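Local coordinates for protein beta-porphyranase A (Bacteroides plebeius, PDB 4AW7) that cleaves the sulfated red-algal polysaccharide porphyran at the (1->4) linkages between beta-D-galactopyranose and alpha-L-galactopyranose-6-sulfate, at residues S377-I382 and P533-G538; D381-A386 and A396-D401. All blocks are in the same frame, centred on the assembly; numbering follows the deposited sequence.

In the fold
Interactions 1 and 2 start from the same bend of the chain, with D381 and I382 common to both, and their centres lie about 10 Å apart. In interaction 1 the loop before strand 382-389 meets the C-terminal region across a calcium ion; in interaction 2 the chain leaving that loop pairs with strand 392-399 as a beta hairpin. D381 binds the metal in the first and packs against L400 and D401 in the second. L400 also joins the two directly, its CB 3.7 Å from G538 N and its CD1 3.8 Å from K537 CB. Both contacts lie away from the glycan-binding pocket with its probable proton donor E146 and probable nucleophile E272.

Interaction 1 (S377-I382 and P533-G538); sequences SSNPDI and PDNWKG. With CA (calcium ion), chain C.
The carboxylate of D381 and the amide of N535 meet at a steep angle, their planes 56° apart. N535 ND2 stays in the plane of its own amide but approaches D381 OD2 from above the carboxylate plane, donating a hydrogen bond of 3.0 Å. Both carboxylate oxygens of D381 bind the calcium. W536 sets off away from the other loop at its CB, and its indole carries a calcium-bound water over one face, near the rim; F547 meets the ring edge-to-face, and NE1 donates to Y539 O.

D381 OD1 has a second grip besides the metal: G538 N donates to it at 2.8 Å, nearly along the C-O axis, though with a bent N-H angle of 131°. N535 divides its amide, ND2 going to the carboxylate and OD1 to calcium at 2.4 Å. With CG anti to the backbone N (chi1 -167°), this side chain extends toward D381 and also brings its ND2 within 3.7 Å of P380 CD. P380 has the most surface covered by the other loop, its CG reaching W536 CA at 3.9 Å. K537 bends at its last torsion, and a water accepts from NZ and donates to P380 O at 2.6 Å.

Bonds within 377-382 hold its shape. N379 OD1 accepts from D381 N in an Asx turn, while I382 N closes a type I beta turn on N379 O.

W536 O, G538 O and three waters complete an eight-coordinate shell, in which the anionic carboxylate probably offsets part of the metal charge. Such bidentate carboxylate and carbonyl ligation is characteristic of a structural calcium site, which here ties the loop between strands 371-377 and 382-389 to that between strands 528-530 and 546-555.

Interaction 2 (D381-A386 and A396-D401); sequences DIQVQA and ALDNLD. With CA (calcium ion), chain C.
Q383, D381 and L400 bury much of the surface at the open end of the antiparallel hairpin 382-389/392-399. Q383 and D398 form a hydrogen-bonded pair, each backbone N donating to the other's O. Their side chains point the same way; Q383 NE2 meets the anti side of D398 OD2 at 3.0 Å, tilted out of the carboxylate plane, and H299 O is a second acceptor. D398 CG is anti to the backbone N (chi1 -176°), laying the carboxylate beside the amide, and H299 ND1 also bonds OD2. L400 crosses Q383 at about a right angle, with CD1 3.4 Å from Q383 CD. With an alanine in place of Q383, D398 OD2 and H299 O are likely to lose this donor and a gap to open beside the L400 methyls.

D381 O accepts a nearly straight bond from L400 N (2.8 Å). The carboxylates of D381 and D401 stack almost parallel; D401 OD2 bonds Q405 NE2, while OD1 accepts from a calcium-bound water, making D401 a second-shell residue.

Helix 293-305 covers the Q383 and D398 face through H299 and F302, strand 405-410 packs on I382 and L397 opposite, and strands 371-377 and 454-462 flank the hairpin.

Interaction 1 (S377-I382 and P533-G538)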
ATOM      1  N   SER A 377     -15.971  12.650  -3.254  1.00 11.76           N
ATOM      2  CA  SER A 377     -15.269  13.611  -4.071  1.00 10.88           C
ATOM      3  C   SER A 377     -15.693  13.378  -5.503  1.00 11.41           C
ATOM      4  O   SER A 377     -15.631  12.252  -6.003  1.00 12.94           O
ATOM      5  CB  SER A 377     -13.767  13.408  -3.933  1.00 11.62           C
ATOM      6  OG  SER A 377     -13.090  14.281  -4.765  1.00 13.79           O
ATOM      7  N   SER A 378     -16.092  14.441  -6.174  1.00 11.32           N
ATOM      8  CA  SER A 378     -16.523  14.331  -7.576  1.00 12.27           C
ATOM      9  C   SER A 378     -15.396  14.174  -8.564  1.00 11.77           C
ATOM     10  O   SER A 378     -15.592  13.621  -9.646  1.00 15.26           O
ATOM     11  CB  SER A 378     -17.354  15.572  -7.923  1.00 14.45           C
ATOM     12  OG  SER A 378     -16.560  16.735  -8.001  1.00 16.05           O
ATOM     13  N   ASN A 379     -14.197  14.631  -8.224  1.00 11.05           N
ATOM     14  CA  ASN A 379     -13.041  14.565  -9.110  1.00 11.22           C
ATOM     15  C   ASN A 379     -12.123  13.449  -8.599  1.00 10.13           C
ATOM     16  O   ASN A 379     -11.627  13.535  -7.473  1.00 10.18           O
ATOM     17  CB  ASN A 379     -12.329  15.919  -9.077  1.00 11.68           C
ATOM     18  CG  ASN A 379     -11.086  15.983  -9.977  1.00 11.57           C
ATOM     19  OD1 ASN A 379     -10.571  14.957 -10.416  1.00 11.15           O
ATOM     20  ND2 ASN A 379     -10.560  17.203 -10.194  1.00 14.11           N
ATOM     21  N   PRO A 380     -11.870  12.407  -9.413  1.00  9.97           N
ATOM     22  CA  PRO A 380     -11.025  11.325  -8.922  1.00 10.91           C
ATOM     23  C   PRO A 380      -9.594  11.705  -8.615  1.00  9.48           C
ATOM     24  O   PRO A 380      -8.904  10.975  -7.894  1.00 10.55           O
ATOM     25  CB  PRO A 380     -11.091  10.267 -10.038  1.00 12.46           C
ATOM     26  CG  PRO A 380     -11.445  11.013 -11.206  1.00 12.84           C
ATOM     27  CD  PRO A 380     -12.341  12.150 -10.787  1.00 11.55           C
ATOM     28  N   ASP A 381      -9.113  12.825  -9.122  1.00  9.03           N
ATOM     29  CA  ASP A 381      -7.809  13.325  -8.730  1.00  9.08           C
ATOM     30  C   ASP A 381      -7.768  13.918  -7.350  1.00  8.67           C
ATOM     31  O   ASP A 381      -6.652  14.099  -6.835  1.00  9.67           O
ATOM     32  CB  ASP A 381      -7.298  14.350  -9.734  1.00  9.12           C
ATOM     33  CG  ASP A 381      -7.035  13.753 -11.070  1.00  9.51           C
ATOM     34  OD1 ASP A 381      -6.346  12.715 -11.136  1.00 12.18           O
ATOM     35  OD2 ASP A 381      -7.441  14.308 -12.119  1.00 11.79           O
ATOM     36  N   ILE A 382      -8.920  14.228  -6.752  1.00  8.32           N
ATOM     37  CA  ILE A 382      -8.939  14.793  -5.409  1.00  8.21           C
ATOM     38  C   ILE A 382      -9.331  13.649  -4.474  1.00  8.63           C
ATOM     39  O   ILE A 382     -10.480  13.202  -4.423  1.00  9.53           O
ATOM     40  CB  ILE A 382      -9.906  15.962  -5.302  1.00  9.81           C
ATOM     41  CG1 ILE A 382      -9.532  17.060  -6.271  1.00 11.17           C
ATOM     42  CG2 ILE A 382      -9.989  16.465  -3.865  1.00 11.61           C
ATOM     43  CD1 ILE A 382      -8.140  17.631  -6.120  1.00 14.51           C
ATOM     44  N   PRO A 533     -16.288   7.855 -17.241  1.00 14.04           N
ATOM     45  CA  PRO A 533     -15.554   9.110 -17.107  1.00 13.40           C
ATOM     46  C   PRO A 533     -14.320   9.224 -18.021  1.00 12.30           C
ATOM     47  O   PRO A 533     -13.679   8.222 -18.359  1.00 14.15           O
ATOM     48  CB  PRO A 533     -15.112   9.104 -15.636  1.00 13.41           C
ATOM     49  CG  PRO A 533     -15.988   8.139 -14.970  1.00 15.30           C
ATOM     50  CD  PRO A 533     -16.338   7.099 -15.987  1.00 13.91           C
ATOM     51  N   ASP A 534     -13.980  10.449 -18.337  1.00 12.80           N
ATOM     52  CA  ASP A 534     -12.737  10.772 -19.045  1.00 13.64           C
ATOM     53  C   ASP A 534     -11.521  10.770 -18.161  1.00 13.29           C
ATOM     54  O   ASP A 534     -10.438  10.530 -18.647  1.00 15.42           O
ATOM     55  CB  ASP A 534     -12.856  12.137 -19.766  1.00 15.22           C
ATOM     56  CG  ASP A 534     -14.040  12.190 -20.733  1.00 20.32           C
ATOM     57  OD1 ASP A 534     -14.158  11.260 -21.529  1.00 21.34           O
ATOM     58  OD2 ASP A 534     -14.844  13.156 -20.673  1.00 27.72           O
ATOM     59  N   ASN A 535     -11.725  10.967 -16.874  1.00 11.10           N
ATOM     60  CA  ASN A 535     -10.686  11.162 -15.877  1.00 10.77           C
ATOM     61  C   ASN A 535     -10.621   9.958 -14.947  1.00 10.27           C
ATOM     62  O   ASN A 535     -11.596   9.241 -14.746  1.00 11.77           O
ATOM     63  CB  ASN A 535     -11.016  12.436 -15.069  1.00 11.42           C
ATOM     64  CG  ASN A 535      -9.858  12.925 -14.227  1.00 11.81           C
ATOM     65  OD1 ASN A 535      -8.701  12.534 -14.443  1.00 10.99           O
ATOM     66  ND2 ASN A 535     -10.149  13.815 -13.292  1.00 12.22           N
ATOM     67  N   TRP A 536      -9.438   9.742 -14.396  1.00 10.50           N
ATOM     68  CA  TRP A 536      -9.128   8.709 -13.421  1.00  9.67           C
ATOM     69  C   TRP A 536      -8.090   9.262 -12.438  1.00  9.53           C
ATOM     70  O   TRP A 536      -7.579  10.347 -12.611  1.00 10.09           O
ATOM     71  CB  TRP A 536      -8.636   7.410 -14.072  1.00 10.05           C
ATOM     72  CG  TRP A 536      -7.509   7.617 -14.993  1.00  9.30           C
ATOM     73  CD1 TRP A 536      -6.187   7.750 -14.661  1.00  9.72           C
ATOM     74  CD2 TRP A 536      -7.574   7.740 -16.415  1.00  9.67           C
ATOM     75  NE1 TRP A 536      -5.431   7.945 -15.784  1.00  9.89           N
ATOM     76  CE2 TRP A 536      -6.258   7.963 -16.872  1.00 10.53           C
ATOM     77  CE3 TRP A 536      -8.620   7.738 -17.340  1.00 12.05           C
ATOM     78  CZ2 TRP A 536      -5.961   8.154 -18.227  1.00 12.84           C
ATOM     79  CZ3 TRP A 536      -8.309   7.902 -18.693  1.00 13.48           C
ATOM     80  CH2 TRP A 536      -6.990   8.100 -19.112  1.00 14.39           C
ATOM     81  N   LYS A 537      -7.799   8.483 -11.401  1.00  9.01           N
ATOM     82  CA  LYS A 537      -6.880   8.935 -10.371  1.00  8.47           C
ATOM     83  C   LYS A 537      -5.470   9.141 -10.936  1.00  8.67           C
ATOM     84  O   LYS A 537      -4.831   8.205 -11.458  1.00  9.28           O
ATOM     85  CB  LYS A 537      -6.810   7.915  -9.244  1.00  9.80           C
ATOM     86  CG  LYS A 537      -8.117   7.753  -8.480  1.00  9.54           C
ATOM     87  CD  LYS A 537      -8.036   6.494  -7.616  1.00 13.55           C
ATOM     88  CE  LYS A 537      -9.360   6.000  -7.037  1.00 15.79           C
ATOM     89  NZ  LYS A 537      -9.776   6.869  -5.924  1.00 19.72           N
ATOM     90  N   GLY A 538      -4.946  10.336 -10.777  1.00  8.76           N
ATOM     91  CA  GLY A 538      -3.602  10.618 -11.213  1.00  9.99           C
ATOM     92  C   GLY A 538      -3.487  10.758 -12.707  1.00  9.82           C
ATOM     93  O   GLY A 538      -4.430  11.095 -13.418  1.00  9.94           O
TER
HETATM   94 CA    CA C1599      -6.470  12.363 -13.554  1.00 10.55          CA
HETATM   95  O   HOH W   1      -9.549   9.628  -5.783  1.00 21.06           O
HETATM   96  O   HOH W   2      -6.497  10.957 -15.520  1.00 12.42           O
HETATM   97  O   HOH W   3      -4.596  13.946 -13.486  1.00 17.31           O
HETATM   98  O   HOH W   4      -6.518  13.821 -15.612  1.00 19.59           O

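Interaction 2 (D381-A386 and A396-D401)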
ATOM      1  N   ASP A 381      -9.113  12.825  -9.122  1.00  9.03           N
ATOM      2  CA  ASP A 381      -7.809  13.325  -8.730  1.00  9.08           C
ATOM      3  C   ASP A 381      -7.768  13.918  -7.350  1.00  8.67           C
ATOM      4  O   ASP A 381      -6.652  14.099  -6.835  1.00  9.67           O
ATOM      5  CB  ASP A 381      -7.298  14.350  -9.734  1.00  9.12           C
ATOM      6  CG  ASP A 381      -7.035  13.753 -11.070  1.00  9.51           C
ATOM      7  OD1 ASP A 381      -6.346  12.715 -11.136  1.00 12.18           O
ATOM      8  OD2 ASP A 381      -7.441  14.308 -12.119  1.00 11.79           O
ATOM      9  N   ILE A 382      -8.920  14.228  -6.752  1.00  8.32           N
ATOM     10  CA  ILE A 382      -8.939  14.793  -5.409  1.00  8.21           C
ATOM     11  C   ILE A 382      -9.331  13.649  -4.474  1.00  8.63           C
ATOM     12  O   ILE A 382     -10.480  13.202  -4.423  1.00  9.53           O
ATOM     13  CB  ILE A 382      -9.906  15.962  -5.302  1.00  9.81           C
ATOM     14  CG1 ILE A 382      -9.532  17.060  -6.271  1.00 11.17           C
ATOM     15  CG2 ILE A 382      -9.989  16.465  -3.865  1.00 11.61           C
ATOM     16  CD1 ILE A 382      -8.140  17.631  -6.120  1.00 14.51           C
ATOM     17  N   GLN A 383      -8.344  13.141  -3.744  1.00  8.62           N
ATOM     18  CA  GLN A 383      -8.563  12.050  -2.793  1.00  8.33           C
ATOM     19  C   GLN A 383      -8.981  12.654  -1.464  1.00  8.17           C
ATOM     20  O   GLN A 383      -8.418  13.655  -1.037  1.00  8.82           O
ATOM     21  CB  GLN A 383      -7.270  11.206  -2.608  1.00  8.49           C
ATOM     22  CG  GLN A 383      -6.578  10.830  -3.925  1.00  9.87           C
ATOM     23  CD  GLN A 383      -5.516   9.745  -3.734  1.00  8.94           C
ATOM     24  OE1 GLN A 383      -5.815   8.546  -3.795  1.00 10.49           O
ATOM     25  NE2 GLN A 383      -4.287  10.163  -3.408  1.00  9.15           N
ATOM     26  N   VAL A 384      -9.968  12.039  -0.815  1.00  9.45           N
ATOM     27  CA  VAL A 384     -10.561  12.573   0.396  1.00  9.62           C
ATOM     28  C   VAL A 384     -10.698  11.508   1.460  1.00  8.59           C
ATOM     29  O   VAL A 384     -10.989  10.357   1.167  1.00 10.54           O
ATOM     30  CB  VAL A 384     -11.929  13.213   0.108  1.00 10.38           C
ATOM     31  CG1 VAL A 384     -11.751  14.408  -0.821  1.00 13.14           C
ATOM     32  CG2 VAL A 384     -12.902  12.173  -0.467  1.00 14.98           C
ATOM     33  N   GLN A 385     -10.485  11.909   2.710  1.00  8.38           N
ATOM     34  CA  GLN A 385     -10.702  11.073   3.876  1.00  8.28           C
ATOM     35  C   GLN A 385     -11.318  11.907   4.973  1.00  7.93           C
ATOM     36  O   GLN A 385     -11.082  13.116   5.037  1.00  8.40           O
ATOM     37  CB  GLN A 385      -9.385  10.467   4.383  1.00  8.14           C
ATOM     38  CG  GLN A 385      -8.767   9.469   3.453  1.00  9.00           C
ATOM     39  CD  GLN A 385      -9.500   8.142   3.409  1.00  9.84           C
ATOM     40  OE1 GLN A 385      -9.859   7.610   4.452  1.00  9.28           O
ATOM     41  NE2 GLN A 385      -9.691   7.582   2.227  1.00 15.68           N
ATOM     42  N   ALA A 386     -12.094  11.290   5.846  1.00  7.46           N
ATOM     43  CA  ALA A 386     -12.582  11.978   7.047  1.00  8.08           C
ATOM     44  C   ALA A 386     -12.768  10.988   8.169  1.00  8.00           C
ATOM     45  O   ALA A 386     -13.218   9.861   7.961  1.00  7.88           O
ATOM     46  CB  ALA A 386     -13.912  12.691   6.761  1.00  9.69           C
ATOM     47  N   ALA A 396      -9.189  15.211   5.277  1.00  8.30           N
ATOM     48  CA  ALA A 396      -7.950  15.247   4.518  1.00  8.32           C
ATOM     49  C   ALA A 396      -8.219  15.230   3.032  1.00  7.82           C
ATOM     50  O   ALA A 396      -9.114  14.522   2.585  1.00  8.60           O
ATOM     51  CB  ALA A 396      -7.013  14.074   4.903  1.00  8.84           C
ATOM     52  N   LEU A 397      -7.406  15.989   2.298  1.00  8.00           N
ATOM     53  CA  LEU A 397      -7.491  16.087   0.826  1.00  8.27           C
ATOM     54  C   LEU A 397      -6.106  16.001   0.229  1.00  8.09           C
ATOM     55  O   LEU A 397      -5.161  16.603   0.732  1.00  8.59           O
ATOM     56  CB  LEU A 397      -8.152  17.414   0.387  1.00 10.24           C
ATOM     57  CG  LEU A 397      -9.533  17.687   0.959  1.00 11.77           C
ATOM     58  CD1 LEU A 397      -9.438  18.486   2.244  1.00 15.46           C
ATOM     59  CD2 LEU A 397     -10.454  18.294  -0.124  1.00 15.15           C
ATOM     60  N   ASP A 398      -6.021  15.337  -0.906  1.00  8.28           N
ATOM     61  CA  ASP A 398      -4.772  15.206  -1.670  1.00  8.45           C
ATOM     62  C   ASP A 398      -5.050  15.440  -3.146  1.00  8.09           C
ATOM     63  O   ASP A 398      -6.066  14.972  -3.638  1.00  9.88           O
ATOM     64  CB  ASP A 398      -4.201  13.789  -1.482  1.00  8.98           C
ATOM     65  CG  ASP A 398      -2.876  13.593  -2.163  1.00  9.80           C
ATOM     66  OD1 ASP A 398      -1.926  14.297  -1.819  1.00  9.90           O
ATOM     67  OD2 ASP A 398      -2.801  12.693  -3.033  1.00 10.44           O
ATOM     68  N   ASN A 399      -4.189  16.141  -3.832  1.00  8.72           N
ATOM     69  CA  ASN A 399      -4.376  16.412  -5.267  1.00  8.72           C
ATOM     70  C   ASN A 399      -3.394  15.585  -6.104  1.00  8.63           C
ATOM     71  O   ASN A 399      -2.191  15.869  -6.098  1.00 10.34           O
ATOM     72  CB  ASN A 399      -4.205  17.914  -5.538  1.00  9.07           C
ATOM     73  CG  ASN A 399      -4.455  18.291  -6.994  1.00  9.34           C
ATOM     74  OD1 ASN A 399      -4.795  17.453  -7.802  1.00 10.37           O
ATOM     75  ND2 ASN A 399      -4.330  19.576  -7.294  1.00 10.81           N
ATOM     76  N   LEU A 400      -3.913  14.604  -6.828  1.00  8.57           N
ATOM     77  CA  LEU A 400      -3.140  13.768  -7.739  1.00  8.68           C
ATOM     78  C   LEU A 400      -2.916  14.395  -9.118  1.00 10.10           C
ATOM     79  O   LEU A 400      -2.178  13.819  -9.931  1.00 11.28           O
ATOM     80  CB  LEU A 400      -3.812  12.416  -7.944  1.00  8.79           C
ATOM     81  CG  LEU A 400      -3.872  11.446  -6.761  1.00  8.50           C
ATOM     82  CD1 LEU A 400      -4.925  10.383  -7.049  1.00 10.47           C
ATOM     83  CD2 LEU A 400      -2.534  10.831  -6.470  1.00 11.72           C
ATOM     84  N   ASP A 401      -3.600  15.497  -9.411  1.00 10.58           N
ATOM     85  CA  ASP A 401      -3.534  16.129 -10.743  1.00 10.95           C
ATOM     86  C   ASP A 401      -2.304  16.983 -10.860  1.00 11.55           C
ATOM     87  O   ASP A 401      -1.624  17.291  -9.888  1.00 11.79           O
ATOM     88  CB  ASP A 401      -4.780  16.996 -10.959  1.00 11.51           C
ATOM     89  CG  ASP A 401      -5.051  17.353 -12.401  1.00 14.11           C
ATOM     90  OD1 ASP A 401      -4.627  16.668 -13.340  1.00 15.15           O
ATOM     91  OD2 ASP A 401      -5.730  18.374 -12.584  1.00 17.79           O
TER
HETATM   92 CA    CA C1599      -6.470  12.363 -13.554  1.00 10.55          CA
HETATM   93  O   HOH W   5      -8.384  16.904 -12.117  1.00 15.54           O
HETATM   94  O   HOH W   3      -4.596  13.946 -13.486  1.00 17.31           O
HETATM   95  O   HOH W   4      -6.518  13.821 -15.612  1.00 19.59           O
HETATM   96  O   HOH W   2      -6.497  10.957 -15.520  1.00 12.42           O